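Local structure of putative alpha-L-fucosidase (3EYP) at residues E277-Y282 and Q317-T322. The protein is a putative alpha-L-fucosidase of glycoside hydrolase family 29, and probably removes alpha-linked fucose from glycans. Residues are numbered along the deposited sequence; the frame is centred on the assembly and turned at random. Where two conformers were deposited one is given.
Sequences ELWDIY and QGIDET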
ATOM      1  N   GLU A 277       1.044  -3.310  17.161  1.00 45.54           N
ATOM      2  CA  GLU A 277       0.972  -2.004  16.472  1.00 46.06           C
ATOM      3  C   GLU A 277       0.884  -2.181  14.959  1.00 44.37           C
ATOM      4  O   GLU A 277       0.078  -1.546  14.284  1.00 42.21           O
ATOM      5  CB  GLU A 277       2.141  -1.087  16.845  1.00 47.46           C
ATOM      6  CG  GLU A 277       1.917  -0.511  18.242  1.00 51.36           C
ATOM      7  CD  GLU A 277       3.116   0.201  18.894  1.00 56.25           C
ATOM      8  OE1 GLU A 277       2.830   1.058  19.775  1.00 60.72           O
ATOM      9  OE2 GLU A 277       4.302  -0.064  18.580  1.00 53.71           O
ATOM     10  N   LEU A 278       1.680  -3.117  14.439  1.00 42.65           N
ATOM     11  CA  LEU A 278       1.707  -3.358  12.987  1.00 41.63           C
ATOM     12  C   LEU A 278       0.417  -4.035  12.488  1.00 41.57           C
ATOM     13  O   LEU A 278      -0.048  -3.813  11.388  1.00 39.13           O
ATOM     14  CB  LEU A 278       2.946  -4.194  12.613  1.00 41.58           C
ATOM     15  CG  LEU A 278       4.266  -3.405  12.793  1.00 40.95           C
ATOM     16  CD1 LEU A 278       5.440  -4.401  12.664  1.00 41.46           C
ATOM     17  CD2 LEU A 278       4.352  -2.179  11.769  1.00 40.35           C
ATOM     18  N   TRP A 279      -0.141  -4.867  13.360  1.00 41.84           N
ATOM     19  CA  TRP A 279      -1.405  -5.525  13.085  1.00 42.17           C
ATOM     20  C   TRP A 279      -2.501  -4.466  12.996  1.00 41.81           C
ATOM     21  O   TRP A 279      -3.343  -4.494  12.118  1.00 42.59           O
ATOM     22  CB  TRP A 279      -1.714  -6.571  14.181  1.00 42.36           C
ATOM     23  CG  TRP A 279      -3.088  -7.141  14.196  1.00 42.71           C
ATOM     24  CD1 TRP A 279      -3.910  -7.235  15.286  1.00 43.85           C
ATOM     25  CD2 TRP A 279      -3.787  -7.750  13.111  1.00 41.51           C
ATOM     26  NE1 TRP A 279      -5.087  -7.866  14.939  1.00 42.92           N
ATOM     27  CE2 TRP A 279      -5.019  -8.214  13.614  1.00 44.14           C
ATOM     28  CE3 TRP A 279      -3.474  -7.989  11.761  1.00 46.58           C
ATOM     29  CZ2 TRP A 279      -5.955  -8.848  12.815  1.00 45.77           C
ATOM     30  CZ3 TRP A 279      -4.406  -8.609  10.965  1.00 47.90           C
ATOM     31  CH2 TRP A 279      -5.637  -9.052  11.500  1.00 47.09           C
ATOM     32  N   ASP A 280      -2.439  -3.503  13.898  1.00 42.67           N
ATOM     33  CA  ASP A 280      -3.386  -2.401  13.894  1.00 43.31           C
ATOM     34  C   ASP A 280      -3.274  -1.656  12.565  1.00 42.17           C
ATOM     35  O   ASP A 280      -4.231  -1.369  11.882  1.00 39.32           O
ATOM     36  CB  ASP A 280      -3.074  -1.388  14.992  1.00 43.84           C
ATOM     37  CG  ASP A 280      -3.458  -1.870  16.363  1.00 48.97           C
ATOM     38  OD1 ASP A 280      -4.131  -2.913  16.445  1.00 55.49           O
ATOM     39  OD2 ASP A 280      -3.144  -1.160  17.359  1.00 52.08           O
ATOM     40  N   ILE A 281      -2.048  -1.331  12.247  1.00 41.46           N
ATOM     41  CA  ILE A 281      -1.761  -0.633  10.992  1.00 40.40           C
ATOM     42  C   ILE A 281      -2.201  -1.397   9.759  1.00 40.79           C
ATOM     43  O   ILE A 281      -2.854  -0.846   8.849  1.00 41.79           O
ATOM     44  CB  ILE A 281      -0.252  -0.244  10.895  1.00 40.34           C
ATOM     45  CG1 ILE A 281       0.025   0.876  11.887  1.00 40.17           C
ATOM     46  CG2 ILE A 281       0.118   0.193   9.496  1.00 36.83           C
ATOM     47  CD1 ILE A 281       1.562   1.162  12.145  1.00 41.34           C
ATOM     48  N   TYR A 282      -1.879  -2.678   9.745  1.00 40.44           N
ATOM     49  CA  TYR A 282      -2.305  -3.565   8.671  1.00 40.70           C
ATOM     50  C   TYR A 282      -3.844  -3.421   8.498  1.00 42.05           C
ATOM     51  O   TYR A 282      -4.396  -3.307   7.388  1.00 41.38           O
ATOM     52  CB  TYR A 282      -1.937  -5.035   8.989  1.00 40.98           C
ATOM     53  CG  TYR A 282      -2.346  -6.028   7.901  1.00 41.57           C
ATOM     54  CD1 TYR A 282      -1.524  -6.286   6.801  1.00 44.40           C
ATOM     55  CD2 TYR A 282      -3.578  -6.685   7.965  1.00 43.04           C
ATOM     56  CE1 TYR A 282      -1.930  -7.161   5.792  1.00 44.25           C
ATOM     57  CE2 TYR A 282      -3.992  -7.561   6.972  1.00 42.88           C
ATOM     58  CZ  TYR A 282      -3.169  -7.800   5.898  1.00 44.49           C
ATOM     59  OH  TYR A 282      -3.539  -8.703   4.949  1.00 45.02           O
ATOM     60  N   GLN A 317       3.057 -14.221  10.109  1.00 45.66           N
ATOM     61  CA  GLN A 317       2.575 -15.446  10.783  0.50 46.04           C
ATOM     62  C   GLN A 317       1.208 -15.219  11.399  1.00 45.66           C
ATOM     63  O   GLN A 317       0.287 -16.038  11.270  1.00 46.37           O
ATOM     64  CB  GLN A 317       3.531 -15.951  11.855  0.50 45.47           C
ATOM     65  CG  GLN A 317       3.071 -17.319  12.341  0.50 45.22           C
ATOM     66  CD  GLN A 317       3.735 -17.790  13.591  0.50 41.59           C
ATOM     67  OE1 GLN A 317       4.890 -17.466  13.863  0.50 45.80           O
ATOM     68  NE2 GLN A 317       3.029 -18.616  14.339  0.50 35.96           N
ATOM     69  N   GLY A 318       1.075 -14.101  12.041  1.00 45.78           N
ATOM     70  CA  GLY A 318      -0.196 -13.705  12.636  1.00 45.88           C
ATOM     71  C   GLY A 318      -1.320 -13.577  11.624  1.00 45.32           C
ATOM     72  O   GLY A 318      -2.447 -14.040  11.847  1.00 44.72           O
ATOM     73  N   ILE A 319      -1.019 -12.945  10.501  1.00 44.57           N
ATOM     74  CA  ILE A 319      -1.999 -12.706   9.490  1.00 44.91           C
ATOM     75  C   ILE A 319      -2.391 -14.093   8.942  1.00 46.44           C
ATOM     76  O   ILE A 319      -3.592 -14.434   8.787  1.00 46.57           O
ATOM     77  CB  ILE A 319      -1.489 -11.754   8.324  1.00 45.27           C
ATOM     78  CG1 ILE A 319      -1.388 -10.294   8.784  1.00 44.28           C
ATOM     79  CG2 ILE A 319      -2.443 -11.735   7.127  1.00 45.41           C
ATOM     80  CD1 ILE A 319      -0.390  -9.439   7.885  1.00 44.74           C
ATOM     81  N   ASP A 320      -1.373 -14.900   8.667  1.00 46.70           N
ATOM     82  CA  ASP A 320      -1.614 -16.211   8.060  1.00 47.67           C
ATOM     83  C   ASP A 320      -2.496 -17.068   8.939  1.00 47.74           C
ATOM     84  O   ASP A 320      -3.514 -17.590   8.482  1.00 48.20           O
ATOM     85  CB  ASP A 320      -0.324 -16.914   7.698  1.00 48.92           C
ATOM     86  CG  ASP A 320       0.297 -16.360   6.409  1.00 50.48           C
ATOM     87  OD1 ASP A 320      -0.310 -15.519   5.692  1.00 54.69           O
ATOM     88  OD2 ASP A 320       1.425 -16.780   6.133  1.00 57.30           O
ATOM     89  N   GLU A 321      -2.172 -17.120  10.223  1.00 47.03           N
ATOM     90  CA  GLU A 321      -2.967 -17.920  11.154  1.00 48.33           C
ATOM     91  C   GLU A 321      -4.378 -17.420  11.262  1.00 48.49           C
ATOM     92  O   GLU A 321      -5.303 -18.188  11.310  1.00 48.26           O
ATOM     93  CB  GLU A 321      -2.386 -17.993  12.549  1.00 48.48           C
ATOM     94  CG  GLU A 321      -1.069 -18.650  12.513  1.00 53.68           C
ATOM     95  CD  GLU A 321      -0.515 -18.930  13.843  1.00 60.64           C
ATOM     96  OE1 GLU A 321      -1.036 -18.312  14.872  1.00 62.21           O
ATOM     97  OE2 GLU A 321       0.445 -19.787  13.820  1.00 63.08           O
ATOM     98  N   THR A 322      -4.528 -16.111  11.301  1.00 48.21           N
ATOM     99  CA  THR A 322      -5.828 -15.504  11.490  1.00 48.38           C
ATOM    100  C   THR A 322      -6.795 -15.873  10.367  1.00 48.81           C
ATOM    101  O   THR A 322      -7.904 -16.313  10.635  1.00 49.59           O
ATOM    102  CB  THR A 322      -5.718 -13.954  11.656  1.00 48.71           C
ATOM    103  OG1 THR A 322      -5.022 -13.670  12.867  1.00 48.09           O
ATOM    104  CG2 THR A 322      -7.134 -13.305  11.701  1.00 47.26           C
TER
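Gly318 O, just before Ile319, which meets Tyr282 and Trp279, is gripped twice by Thr322: its backbone N and its OG1, the latter at 2.8 Å, arrive from opposite faces of the carbonyl plane. OG1 is also engaged by Ser457 N, tying the helix to the C-terminal tail. Ile319, within the same turn, meets both aromatic rings of 277-282. Ile319 CD1 sits over one face of the Tyr282 ring in a CH-pi contact, 3.6 Å from the ring centroid and 18° off the normal. Ile319 CG2 lies 3.9 Å from Tyr282 OH, which is itself hydrogen-bonded to a glycerol, probably from the crystallisation liquor. The tyrosine leaves its backbone toward 317-322, and CG anti to the backbone N (chi1 -180°) lays a ring face under Ile319 CD1. Trp279 joins less closely, its CZ3 lying 4.1 Å from Ile319 CG1, while its NE1 is hydrogen-bonded to Gln456. A serine in place of Tyr282 would probably leave Ile319 CD1 without the ring face beneath it. Between 277-282 and 317-322, on two outer helices of the TIM-barrel-type domain, cohesion is apolar, resting on dispersion and CH-pi contact, with the aromatic heteroatoms bonded to other partners.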